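PDB 3P4G: antifreeze protein from Marinomonas primoryensis, which binds ice, probably keeping ice crystals from growing, through a right-handed beta-helix that holds a row of calcium ions. Local coordinates for residues A[45-50]-A[64-69]; A[170-175]-A[191-196]; A[225-230]-A[248-253]; A[261-266]-A[278-283]. All blocks are in the same frame, centred on the assembly; numbering follows the deposited sequence. Where two conformers were deposited one is given.

Overall arrangement
The chain winds from the N terminus as a right-handed beta-helix, and each contact joins one coil to the next, so that all four follow in series and none nests in or crosses another. Contact 1 closes a turn near the start, tying the loop after strand 39-42 to the loop after strand 58-61. Contact 2, about 30 Å further on between centres, pairs strands 171-173 and 192-194 beside the calcium row. Contact 3 joins the loop before strand 230-232 to strand 251-253, on the same parallel face as contact 2. Contact 4 pairs strands 260-263 and 279-282 near the C-terminal end, before helices 287-290 and 294-300, and touches contact 3 where Ile-252 packs on Leu-261.

Contact 1: A[45-50]-A[64-69]; sequences NVSATL and NVEDVL
Asn-45 and Glu-66 each set CG beside the backbone N and anti to the carbonyl carbon (chi1 -59° and -68°), which turns both polar ends to the space between two successive coils of the beta-helix. OD1 of Asn-45 accepts the backbone N-H of Asn-64 at 2.8 Å, in the carbonyl plane and on a lone pair. Asn-64 repeats the rotamer and lies alongside, pointing the same way, with the two amide planes only 9° apart. The pair recalls the asparagine ladders of other beta-helices, but OD1 of Asn-45 and ND2 of Asn-64 stay 3.6 Å apart, and the bond goes to the main chain. OD1 of Asn-64 in turn accepts from the backbone N of Asp-91, one coil on. Val-46 forms the single bridge with Val-65: its N-H meets the carbonyl O of Asn-64 at 2.9 Å, and its O receives the N-H of Glu-66 at 3.0 Å. The extended Glu-66 side chain crosses that of Asn-45 at about a right angle, OE2 coming within 3.4 Å of Asn-45 CB. Beyond it CG2 of Val-68 rests on the main chain of Ser-47, 3.6 Å from its C atom. With an alanine in place of Asn-45, the N-H of Asn-64 would probably be left without this acceptor. The coils are joined by main-chain bonds that a side-chain amide continues, with a valine methyl against the main chain beyond.

Contact 2: A[170-175]-A[191-196]; sequences GIVNMG and GKVLLD. With CA (calcium ion), chain L; CA (calcium ion), chain K; CA (calcium ion), chain M.
Leu-194 lies on the sheet face carrying Ile-171 and Asn-173, its CG set beside the backbone N (chi1 -48°), which keeps it near Val-172 O. CB and CG of Leu-194 sit 3.6 and 3.7 Å from that Val-172 O, and CD1 ends 3.7 Å from ND2 of Asn-173 and 4.1 Å from CG2 of Ile-171, the Leu-194 and Asn-173 side chains slanting past each other. The other end of the Asn-173 amide is held within its own segment: its OD1 accepts the N-H of Gly-175 at 2.9 Å, on a lone pair, making an Asx turn. Replacing Asn-173 by a valine would probably leave the Gly-175 N-H without this acceptor and the turn freer to move, just where it presents oxygens to calcium. There O of Gly-175 and O of Leu-195 bind one shared ion at 2.5 and 2.4 Å, while Met-174 O and Asp-196 O bind the ions before and after it. The strands run parallel, 9° apart, laced by N-H bonds from Lys-192 to Gly-170 O, Val-172 to Lys-192 O, Leu-194 to Val-172 O and Met-174 to Leu-194 O. On the buried face Met-174 and Leu-195 lie side by side, CG of Met-174 4.1 Å from CD2 of Leu-195. That face looks into the beta-helix, where Met-174 meets Leu-162 of strand 161-164, and Met-174, Val-193 and Leu-195 all touch Val-181 of strand 180-183.

Contact 3: A[225-230]-A[248-253]; sequences GKVSGN and AEANIS
The carbonyl O of Gly-229 takes the N-H of Asn-251 at 3.1 Å, the donor tilted 26° from the carbonyl plane, and the CA-H of Ala-250 also approaches it, with CA 3.3 Å away. This is the start of the parallel ladder between two coils of the beta-helix, and Asn-230 and Asn-251 form the one bridge between these two segments. The CA of Asn-230 lies 3.3 Å from the O of Asn-251, a CA-H...O contact that continues the ladder. ND2 of Asn-230 comes within 3.5 Å of the Asn-251 N, but both are donors and do not bond; a water instead accepts weakly from ND2 of Asn-230 and lies close to the O of Glu-249, a weak and uncertain link between the coils. Ahead of the bridge both segments are loop, yet they stay close, with Ser-228 beside Ala-250. Glu-249 sets CG between its backbone N and carbonyl carbon (chi1 62°), bringing that CG to 3.4 Å from the O of Ser-228, and then bends so that its carboxylate passes beside the Ser-228 CB. Inward, Val-227 packs on Val-242 of strand 239-242, and its CG1 meets the CB of Ala-250 at 3.9 Å.

Contact 4: A[261-266]-A[278-283]; sequences LIVEHE and DSIYLK. With CA (calcium ion), chain Q; CA (calcium ion), chain P.
Val-263 pushes CG1 between two side chains of the next coil, 3.6 Å from CD2 of Leu-282 and 4.0 Å from CG1 of Ile-280. CG1 of Val-263 also lies 3.3 Å from Tyr-281 O, and the unstaggered chi1 of 28° may reflect some strain. Leu-261 lies beside Ile-280, pointing the same way, with CD2 of Leu-261 4.0 Å from CD1 of Ile-280. On the other face CG2 of Ile-262 meets CD2 of Tyr-281 at 3.9 Å, obliquely to the ring; CB of Lys-283 covers one face of that ring toward its rim. The parallel backbones, 8° apart, hold these layers in register through four bonds: Leu-261 N to Ser-279 O, Tyr-281 N to Leu-261 O, Val-263 N to Tyr-281 O and Lys-283 N to Val-263 O. Further out, Val-240 and Ile-306 of the flanking strands 239-242 and 305-308 close the hydrophobic core of the beta-helix, and Glu-264 makes a salt bridge to Arg-241 and a hydrogen bond to Gln-243. Just before strand 279-282 the carboxylate of Asp-278 spans two calcium ions, OD1 binding one at 2.3 Å and OD2 the next at 2.4 Å. Asp-259 shares the first ion, while Glu-304 and two waters share the second. One carboxylate ties the two ions' sites together and would probably offset part of their charge, beside strands joined by apolar side chains and backbone bonds.

Contact 1: A[45-50]-A[64-69]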
loop_
_atom_site.group_PDB
_atom_site.type_symbol
_atom_site.label_atom_id
_atom_site.label_comp_id
_atom_site.label_asym_id
_atom_site.label_seq_id
_atom_site.Cartn_x
_atom_site.Cartn_y
_atom_site.Cartn_z
ATOM N N ASN A 45 -2.713 -7.753 -30.303
ATOM C CA ASN A 45 -1.649 -7.874 -29.295
ATOM C C ASN A 45 -0.368 -7.099 -29.699
ATOM O O ASN A 45 -0.131 -6.793 -30.906
ATOM C CB ASN A 45 -1.368 -9.348 -29.012
ATOM C CG ASN A 45 -2.612 -10.104 -28.503
ATOM O OD1 ASN A 45 -3.270 -9.665 -27.569
ATOM N ND2 ASN A 45 -2.924 -11.248 -29.119
ATOM N N VAL A 46 0.425 -6.760 -28.680
ATOM C CA VAL A 46 1.775 -6.261 -28.863
ATOM C C VAL A 46 2.783 -7.417 -28.735
ATOM O O VAL A 46 2.979 -7.960 -27.655
ATOM C CB VAL A 46 2.072 -5.102 -27.876
ATOM C CG1 VAL A 46 3.574 -4.731 -27.829
ATOM C CG2 VAL A 46 1.216 -3.885 -28.230
ATOM N N SER A 47 3.446 -7.778 -29.845
ATOM C CA SER A 47 4.360 -8.905 -29.853
ATOM C C SER A 47 5.751 -8.495 -30.235
ATOM O O SER A 47 6.560 -9.363 -30.545
ATOM C CB SER A 47 3.878 -9.984 -30.829
ATOM O OG SER A 47 2.534 -10.317 -30.552
ATOM N N ALA A 48 6.040 -7.190 -30.201
ATOM C CA ALA A 48 7.446 -6.715 -30.307
ATOM C C ALA A 48 7.602 -5.506 -29.418
ATOM O O ALA A 48 6.627 -4.974 -28.899
ATOM C CB ALA A 48 7.807 -6.327 -31.743
ATOM N N THR A 49 8.836 -5.052 -29.263
ATOM C CA THR A 49 9.060 -3.870 -28.464
ATOM C C THR A 49 8.350 -2.668 -29.130
ATOM O O THR A 49 8.280 -2.552 -30.364
ATOM C CB THR A 49 10.562 -3.575 -28.244
ATOM O OG1 THR A 49 11.207 -3.452 -29.508
ATOM C CG2 THR A 49 11.208 -4.707 -27.444
ATOM N N LEU A 50 7.815 -1.798 -28.283
ATOM C CA LEU A 50 7.075 -0.624 -28.710
ATOM C C LEU A 50 7.641 0.526 -27.883
ATOM O O LEU A 50 7.533 0.552 -26.662
ATOM C CB LEU A 50 5.555 -0.813 -28.463
ATOM C CG LEU A 50 4.595 0.105 -29.229
ATOM C CD1 LEU A 50 3.161 -0.459 -29.140
ATOM C CD2 LEU A 50 4.678 1.519 -28.654
ATOM N N ASN A 64 -3.112 -7.750 -25.497
ATOM C CA ASN A 64 -2.135 -7.928 -24.412
ATOM C C ASN A 64 -0.793 -7.331 -24.791
ATOM O O ASN A 64 -0.430 -7.313 -25.977
ATOM C CB ASN A 64 -1.908 -9.433 -24.151
ATOM C CG ASN A 64 -3.179 -10.147 -23.810
ATOM O OD1 ASN A 64 -3.966 -9.660 -22.999
ATOM N ND2 ASN A 64 -3.381 -11.346 -24.406
ATOM N N VAL A 65 -0.051 -6.857 -23.800
ATOM C CA VAL A 65 1.376 -6.627 -23.990
ATOM C C VAL A 65 2.041 -7.961 -23.667
ATOM O O VAL A 65 2.051 -8.424 -22.494
ATOM C CB VAL A 65 1.912 -5.503 -23.068
ATOM C CG1 VAL A 65 3.447 -5.337 -23.231
ATOM C CG2 VAL A 65 1.131 -4.231 -23.339
ATOM N N GLU A 66 2.603 -8.570 -24.698
ATOM C CA GLU A 66 3.115 -9.929 -24.558
ATOM C C GLU A 66 4.522 -9.992 -23.918
ATOM O O GLU A 66 5.245 -8.989 -23.851
ATOM C CB GLU A 66 3.076 -10.638 -25.896
ATOM C CG GLU A 66 1.641 -10.922 -26.378
ATOM C CD GLU A 66 1.604 -11.641 -27.708
ATOM O OE1 GLU A 66 2.670 -11.882 -28.331
ATOM O OE2 GLU A 66 0.491 -11.991 -28.126
ATOM N N ASP A 67 4.878 -11.190 -23.437
ATOM C CA ASP A 67 6.201 -11.496 -22.901
ATOM C C ASP A 67 7.246 -11.585 -24.029
ATOM O O ASP A 67 7.770 -12.665 -24.332
ATOM C CB ASP A 67 6.125 -12.834 -22.151
ATOM C CG ASP A 67 7.343 -13.112 -21.268
ATOM O OD1 ASP A 67 8.267 -12.278 -21.172
ATOM O OD2 ASP A 67 7.362 -14.209 -20.668
ATOM N N VAL A 68 7.526 -10.439 -24.656
ATOM C CA VAL A 68 8.523 -10.329 -25.725
ATOM C C VAL A 68 9.933 -10.565 -25.175
ATOM O O VAL A 68 10.292 -9.988 -24.170
ATOM C CB VAL A 68 8.422 -8.921 -26.381
ATOM C CG1 VAL A 68 9.435 -8.758 -27.515
ATOM C CG2 VAL A 68 6.982 -8.728 -26.897
ATOM N N LEU A 69 10.712 -11.427 -25.834
ATOM C CA LEU A 69 12.063 -11.706 -25.372
ATOM C C LEU A 69 12.910 -10.441 -25.440
ATOM O O LEU A 69 13.141 -9.919 -26.526
ATOM C CB LEU A 69 12.712 -12.841 -26.187
ATOM C CG LEU A 69 14.143 -13.160 -25.715
ATOM C CD1 LEU A 69 14.134 -13.728 -24.274
ATOM C CD2 LEU A 69 14.804 -14.109 -26.705
#

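Contact 2: A[170-175]-A[191-196]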
loop_
_atom_site.group_PDB
_atom_site.type_symbol
_atom_site.label_atom_id
_atom_site.label_comp_id
_atom_site.label_asym_id
_atom_site.label_seq_id
_atom_site.Cartn_x
_atom_site.Cartn_y
_atom_site.Cartn_z
ATOM N N GLY A 170 2.248 -9.627 -1.270
ATOM C CA GLY A 170 3.634 -9.209 -1.458
ATOM C C GLY A 170 4.078 -8.139 -0.462
ATOM O O GLY A 170 3.493 -7.999 0.642
ATOM N N ILE A 171 5.155 -7.430 -0.800
ATOM C CA ILE A 171 5.708 -6.415 0.090
ATOM C C ILE A 171 5.486 -5.023 -0.519
ATOM O O ILE A 171 6.044 -4.711 -1.595
ATOM C CB ILE A 171 7.241 -6.661 0.363
ATOM C CG1 ILE A 171 7.418 -7.973 1.139
ATOM C CG2 ILE A 171 7.780 -5.540 1.218
ATOM C CD1 ILE A 171 8.811 -8.520 1.204
ATOM N N VAL A 172 4.669 -4.214 0.161
ATOM C CA VAL A 172 4.404 -2.813 -0.223
ATOM C C VAL A 172 5.328 -1.902 0.602
ATOM O O VAL A 172 5.376 -2.003 1.846
ATOM C CB VAL A 172 2.926 -2.448 0.068
ATOM C CG1 VAL A 172 2.652 -0.942 -0.078
ATOM C CG2 VAL A 172 1.998 -3.232 -0.827
ATOM N N ASN A 173 6.081 -1.061 -0.097
ATOM C CA ASN A 173 6.943 -0.089 0.543
ATOM C C ASN A 173 6.630 1.279 -0.023
ATOM O O ASN A 173 6.860 1.554 -1.198
ATOM C CB ASN A 173 8.387 -0.350 0.305
ATOM C CG ASN A 173 9.255 0.336 1.363
ATOM O OD1 ASN A 173 9.229 1.613 1.605
ATOM N ND2 ASN A 173 9.949 -0.524 2.107
ATOM N N MET A 174 6.098 2.124 0.828
ATOM C CA MET A 174 5.657 3.420 0.355
ATOM C C MET A 174 6.735 4.441 0.311
ATOM O O MET A 174 6.540 5.521 -0.283
ATOM C CB MET A 174 4.474 3.898 1.211
ATOM C CG MET A 174 3.247 2.949 1.119
ATOM S SD MET A 174 2.613 2.696 -0.569
ATOM C CE MET A 174 1.970 4.348 -0.997
ATOM N N GLY A 175 7.876 4.130 0.906
ATOM C CA GLY A 175 9.062 4.980 0.750
ATOM C C GLY A 175 8.931 6.313 1.498
ATOM O O GLY A 175 8.047 6.497 2.372
ATOM N N GLY A 191 2.315 -11.006 3.481
ATOM C CA GLY A 191 2.231 -9.603 2.972
ATOM C C GLY A 191 2.747 -8.631 4.005
ATOM O O GLY A 191 2.689 -8.895 5.235
ATOM N N LYS A 192 3.244 -7.485 3.527
ATOM C CA LYS A 192 3.708 -6.409 4.398
ATOM C C LYS A 192 3.315 -5.085 3.814
ATOM O O LYS A 192 3.350 -4.911 2.575
ATOM C CB LYS A 192 5.223 -6.436 4.536
ATOM C CG LYS A 192 5.719 -7.780 5.085
ATOM C CD LYS A 192 7.173 -7.695 5.553
ATOM C CE LYS A 192 7.737 -9.102 5.753
ATOM N NZ LYS A 192 6.982 -9.891 6.791
ATOM N N VAL A 193 3.049 -4.110 4.689
ATOM C CA VAL A 193 2.870 -2.711 4.230
ATOM C C VAL A 193 3.776 -1.903 5.122
ATOM O O VAL A 193 3.555 -1.842 6.328
ATOM C CB VAL A 193 1.435 -2.174 4.312
ATOM C CG1 VAL A 193 1.382 -0.618 3.987
ATOM C CG2 VAL A 193 0.544 -2.923 3.343
ATOM N N LEU A 194 4.817 -1.334 4.496
ATOM C CA LEU A 194 5.836 -0.526 5.174
ATOM C C LEU A 194 5.647 0.891 4.687
ATOM O O LEU A 194 5.846 1.172 3.496
ATOM C CB LEU A 194 7.234 -1.098 4.787
ATOM C CG LEU A 194 7.336 -2.622 4.928
ATOM C CD1 LEU A 194 8.759 -3.128 4.437
ATOM C CD2 LEU A 194 7.085 -3.030 6.377
ATOM N N LEU A 195 5.217 1.776 5.589
ATOM C CA LEU A 195 4.877 3.175 5.217
ATOM C C LEU A 195 6.150 4.042 5.184
ATOM O O LEU A 195 6.212 5.092 4.498
ATOM C CB LEU A 195 3.761 3.732 6.144
ATOM C CG LEU A 195 2.521 2.869 6.231
ATOM C CD1 LEU A 195 1.589 3.446 7.342
ATOM C CD2 LEU A 195 1.751 2.813 4.892
ATOM N N ASP A 196 7.169 3.560 5.895
ATOM C CA ASP A 196 8.524 4.145 5.918
ATOM C C ASP A 196 8.544 5.595 6.494
ATOM O O ASP A 196 7.640 5.991 7.247
ATOM C CB ASP A 196 9.120 4.048 4.514
ATOM C CG ASP A 196 10.660 3.886 4.535
ATOM O OD1 ASP A 196 11.223 3.251 3.655
ATOM O OD2 ASP A 196 11.299 4.348 5.484
HETATM CA CA CA L . 6.193 7.342 3.793
HETATM CA CA CA K . 6.424 7.771 -0.895
HETATM CA CA CA M . 5.896 6.946 8.598
#

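Contact 3: A[225-230]-A[248-253]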
loop_
_atom_site.group_PDB
_atom_site.type_symbol
_atom_site.label_atom_id
_atom_site.label_comp_id
_atom_site.label_asym_id
_atom_site.label_seq_id
_atom_site.Cartn_x
_atom_site.Cartn_y
_atom_site.Cartn_z
ATOM N N GLY A 225 -10.509 -5.266 10.507
ATOM C CA GLY A 225 -10.700 -6.688 10.767
ATOM C C GLY A 225 -9.829 -7.125 11.927
ATOM O O GLY A 225 -9.471 -6.299 12.755
ATOM N N LYS A 226 -9.550 -8.429 11.990
ATOM C CA LYS A 226 -8.843 -9.029 13.113
ATOM C C LYS A 226 -7.375 -8.848 12.867
ATOM O O LYS A 226 -6.981 -8.651 11.713
ATOM C CB LYS A 226 -9.134 -10.529 13.193
ATOM C CG LYS A 226 -10.630 -10.817 13.340
ATOM C CD LYS A 226 -10.917 -12.318 13.361
ATOM C CE LYS A 226 -12.426 -12.566 13.526
ATOM N NZ LYS A 226 -13.035 -12.680 12.145
ATOM N N VAL A 227 -6.577 -8.943 13.935
ATOM C CA VAL A 227 -5.120 -8.862 13.805
ATOM C C VAL A 227 -4.574 -10.130 14.442
ATOM O O VAL A 227 -4.824 -10.394 15.634
ATOM C CB VAL A 227 -4.533 -7.655 14.578
ATOM C CG1 VAL A 227 -2.968 -7.634 14.533
ATOM C CG2 VAL A 227 -5.118 -6.320 13.988
ATOM N N SER A 228 -3.825 -10.900 13.659
ATOM C CA SER A 228 -2.981 -11.926 14.242
ATOM C C SER A 228 -1.496 -11.622 13.997
ATOM O O SER A 228 -0.676 -12.299 14.587
ATOM C CB SER A 228 -3.301 -13.326 13.681
ATOM O OG SER A 228 -2.983 -13.386 12.285
ATOM N N GLY A 229 -1.165 -10.674 13.102
ATOM C CA GLY A 229 0.236 -10.442 12.705
ATOM C C GLY A 229 0.850 -9.302 13.538
ATOM O O GLY A 229 0.534 -9.151 14.727
ATOM N N ASN A 230 1.688 -8.484 12.931
ATOM C CA ASN A 230 2.449 -7.510 13.710
ATOM C C ASN A 230 2.160 -6.118 13.236
ATOM O O ASN A 230 2.070 -5.882 12.043
ATOM C CB ASN A 230 3.941 -7.776 13.578
ATOM C CG ASN A 230 4.332 -9.133 14.107
ATOM O OD1 ASN A 230 5.162 -9.832 13.509
ATOM N ND2 ASN A 230 3.743 -9.524 15.213
ATOM N N ALA A 248 -4.050 -13.991 20.127
ATOM C CA ALA A 248 -2.952 -14.098 21.084
ATOM C C ALA A 248 -1.547 -13.944 20.477
ATOM O O ALA A 248 -0.646 -13.442 21.150
ATOM C CB ALA A 248 -3.035 -15.426 21.844
ATOM N N GLU A 249 -1.362 -14.369 19.220
ATOM C CA GLU A 249 -0.014 -14.317 18.569
ATOM C C GLU A 249 0.354 -12.941 17.980
ATOM O O GLU A 249 1.471 -12.741 17.485
ATOM C CB GLU A 249 0.091 -15.398 17.457
ATOM C CG GLU A 249 -0.915 -15.203 16.316
ATOM C CD GLU A 249 -2.209 -15.958 16.485
ATOM O OE1 GLU A 249 -2.820 -15.970 17.577
ATOM O OE2 GLU A 249 -2.667 -16.559 15.494
ATOM N N ALA A 250 -0.604 -12.019 17.977
ATOM C CA ALA A 250 -0.384 -10.710 17.440
ATOM C C ALA A 250 0.607 -9.941 18.325
ATOM O O ALA A 250 0.663 -10.146 19.539
ATOM C CB ALA A 250 -1.677 -9.952 17.400
ATOM N N ASN A 251 1.370 -9.040 17.700
ATOM C CA ASN A 251 2.209 -8.108 18.456
ATOM C C ASN A 251 1.990 -6.700 17.960
ATOM O O ASN A 251 2.152 -6.441 16.770
ATOM C CB ASN A 251 3.692 -8.455 18.302
ATOM C CG ASN A 251 4.562 -7.630 19.213
ATOM O OD1 ASN A 251 4.746 -6.441 18.981
ATOM N ND2 ASN A 251 5.070 -8.239 20.276
ATOM N N ILE A 252 1.609 -5.806 18.865
ATOM C CA ILE A 252 1.412 -4.385 18.481
ATOM C C ILE A 252 2.374 -3.586 19.312
ATOM O O ILE A 252 2.196 -3.495 20.542
ATOM C CB ILE A 252 -0.057 -3.905 18.706
ATOM C CG1 ILE A 252 -1.010 -4.751 17.867
ATOM C CG2 ILE A 252 -0.230 -2.398 18.301
ATOM C CD1 ILE A 252 -2.512 -4.580 18.208
ATOM N N SER A 253 3.371 -3.002 18.638
ATOM C CA SER A 253 4.360 -2.187 19.312
ATOM C C SER A 253 4.304 -0.760 18.751
ATOM O O SER A 253 4.365 -0.564 17.520
ATOM C CB SER A 253 5.711 -2.828 19.114
ATOM O OG SER A 253 5.737 -4.043 19.841
HETATM O O HOH W 1 2.800 -12.020 15.447
#

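Contact 4: A[261-266]-A[278-283]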
loop_
_atom_site.group_PDB
_atom_site.type_symbol
_atom_site.label_atom_id
_atom_site.label_comp_id
_atom_site.label_asym_id
_atom_site.label_seq_id
_atom_site.Cartn_x
_atom_site.Cartn_y
_atom_site.Cartn_z
ATOM N N LEU A 261 -3.133 3.635 21.258
ATOM C CA LEU A 261 -3.701 2.395 20.708
ATOM C C LEU A 261 -5.164 2.304 21.128
ATOM O O LEU A 261 -5.500 2.341 22.304
ATOM C CB LEU A 261 -2.926 1.174 21.227
ATOM C CG LEU A 261 -3.557 -0.172 20.821
ATOM C CD1 LEU A 261 -3.552 -0.348 19.289
ATOM C CD2 LEU A 261 -2.669 -1.277 21.442
ATOM N N ILE A 262 -6.027 2.256 20.140
ATOM C CA ILE A 262 -7.451 2.017 20.358
ATOM C C ILE A 262 -7.824 0.634 19.921
ATOM O O ILE A 262 -7.657 0.270 18.761
ATOM C CB ILE A 262 -8.308 3.060 19.626
ATOM C CG1 ILE A 262 -7.978 4.448 20.197
ATOM C CG2 ILE A 262 -9.855 2.838 19.878
ATOM C CD1 ILE A 262 -8.361 5.482 19.300
ATOM N N VAL A 263 -8.366 -0.130 20.868
ATOM C CA VAL A 263 -8.738 -1.521 20.582
ATOM C C VAL A 263 -10.213 -1.630 20.841
ATOM O O VAL A 263 -10.679 -1.496 21.988
ATOM C CB VAL A 263 -7.832 -2.541 21.358
ATOM C CG1 VAL A 263 -7.338 -1.976 22.598
ATOM C CG2 VAL A 263 -8.460 -3.861 21.615
ATOM N N GLU A 264 -10.967 -1.921 19.777
ATOM C CA GLU A 264 -12.419 -1.875 19.911
ATOM C C GLU A 264 -13.068 -3.223 20.310
ATOM O O GLU A 264 -14.268 -3.268 20.581
ATOM C CB GLU A 264 -13.043 -1.350 18.619
ATOM C CG GLU A 264 -12.570 0.045 18.233
ATOM C CD GLU A 264 -13.302 0.609 17.005
ATOM O OE1 GLU A 264 -14.242 -0.022 16.501
ATOM O OE2 GLU A 264 -12.938 1.713 16.533
ATOM N N HIS A 265 -12.290 -4.312 20.303
ATOM C CA HIS A 265 -12.837 -5.656 20.526
ATOM C C HIS A 265 -11.908 -6.441 21.497
ATOM O O HIS A 265 -11.200 -5.818 22.317
ATOM C CB HIS A 265 -13.075 -6.317 19.132
ATOM C CG HIS A 265 -14.187 -7.314 19.140
ATOM N ND1 HIS A 265 -14.043 -8.589 19.660
ATOM C CD2 HIS A 265 -15.491 -7.200 18.784
ATOM C CE1 HIS A 265 -15.207 -9.225 19.593
ATOM N NE2 HIS A 265 -16.087 -8.421 19.022
ATOM N N GLU A 266 -11.924 -7.764 21.451
ATOM C CA GLU A 266 -11.095 -8.596 22.320
ATOM C C GLU A 266 -9.625 -8.303 22.117
ATOM O O GLU A 266 -9.176 -8.050 20.997
ATOM C CB GLU A 266 -11.342 -10.091 22.029
ATOM C CG GLU A 266 -12.703 -10.561 22.473
ATOM C CD GLU A 266 -13.066 -11.931 21.949
ATOM O OE1 GLU A 266 -12.179 -12.779 21.770
ATOM O OE2 GLU A 266 -14.266 -12.142 21.738
ATOM N N ASP A 278 2.325 6.858 26.492
ATOM C CA ASP A 278 1.466 6.019 25.659
ATOM C C ASP A 278 0.104 5.749 26.321
ATOM O O ASP A 278 0.006 5.509 27.557
ATOM C CB ASP A 278 2.199 4.728 25.338
ATOM C CG ASP A 278 3.526 4.986 24.614
ATOM O OD1 ASP A 278 3.516 5.470 23.453
ATOM O OD2 ASP A 278 4.581 4.739 25.226
ATOM N N SER A 279 -0.930 5.731 25.463
ATOM C CA SER A 279 -2.336 5.581 25.848
ATOM C C SER A 279 -3.000 4.417 25.157
ATOM O O SER A 279 -2.747 4.151 23.974
ATOM C CB SER A 279 -3.160 6.850 25.493
ATOM O OG SER A 279 -2.613 8.029 26.091
ATOM N N ILE A 280 -3.845 3.739 25.905
ATOM C CA ILE A 280 -4.605 2.623 25.316
ATOM C C ILE A 280 -6.058 2.778 25.728
ATOM O O ILE A 280 -6.353 3.043 26.903
ATOM C CB ILE A 280 -4.009 1.218 25.663
ATOM C CG1 ILE A 280 -4.727 0.112 24.858
ATOM C CG2 ILE A 280 -4.086 0.864 27.194
ATOM C CD1 ILE A 280 -4.188 -1.300 25.103
ATOM N N TYR A 281 -6.973 2.515 24.784
ATOM C CA TYR A 281 -8.386 2.561 25.064
ATOM C C TYR A 281 -8.927 1.163 24.785
ATOM O O TYR A 281 -8.893 0.704 23.655
ATOM C CB TYR A 281 -9.054 3.559 24.109
ATOM C CG TYR A 281 -10.549 3.733 24.273
ATOM C CD1 TYR A 281 -11.200 3.433 25.490
ATOM C CD2 TYR A 281 -11.314 4.282 23.227
ATOM C CE1 TYR A 281 -12.554 3.610 25.643
ATOM C CE2 TYR A 281 -12.718 4.454 23.377
ATOM C CZ TYR A 281 -13.310 4.128 24.589
ATOM O OH TYR A 281 -14.690 4.283 24.763
ATOM N N LEU A 282 -9.404 0.515 25.832
ATOM C CA LEU A 282 -9.971 -0.842 25.751
ATOM C C LEU A 282 -11.478 -0.692 25.697
ATOM O O LEU A 282 -12.162 -0.819 26.723
ATOM C CB LEU A 282 -9.580 -1.641 26.996
ATOM C CG LEU A 282 -8.063 -1.828 27.232
ATOM C CD1 LEU A 282 -7.751 -2.451 28.603
ATOM C CD2 LEU A 282 -7.459 -2.710 26.118
ATOM N N LYS A 283 -12.003 -0.426 24.507
ATOM C CA LYS A 283 -13.430 -0.070 24.389
ATOM C C LYS A 283 -14.332 -1.277 24.698
ATOM O O LYS A 283 -15.496 -1.116 25.098
ATOM C CB LYS A 283 -13.683 0.420 22.974
ATOM C CG LYS A 283 -15.098 0.918 22.655
ATOM C CD LYS A 283 -15.026 1.783 21.371
ATOM C CE LYS A 283 -16.146 2.815 21.370
ATOM N NZ LYS A 283 -17.490 2.198 21.055
HETATM CA CA CA Q . 5.614 4.320 27.298
HETATM CA CA CA P . 5.613 5.057 22.525
HETATM O O HOH W 2 4.726 2.098 27.493
HETATM O O HOH W 3 7.830 4.264 28.403
#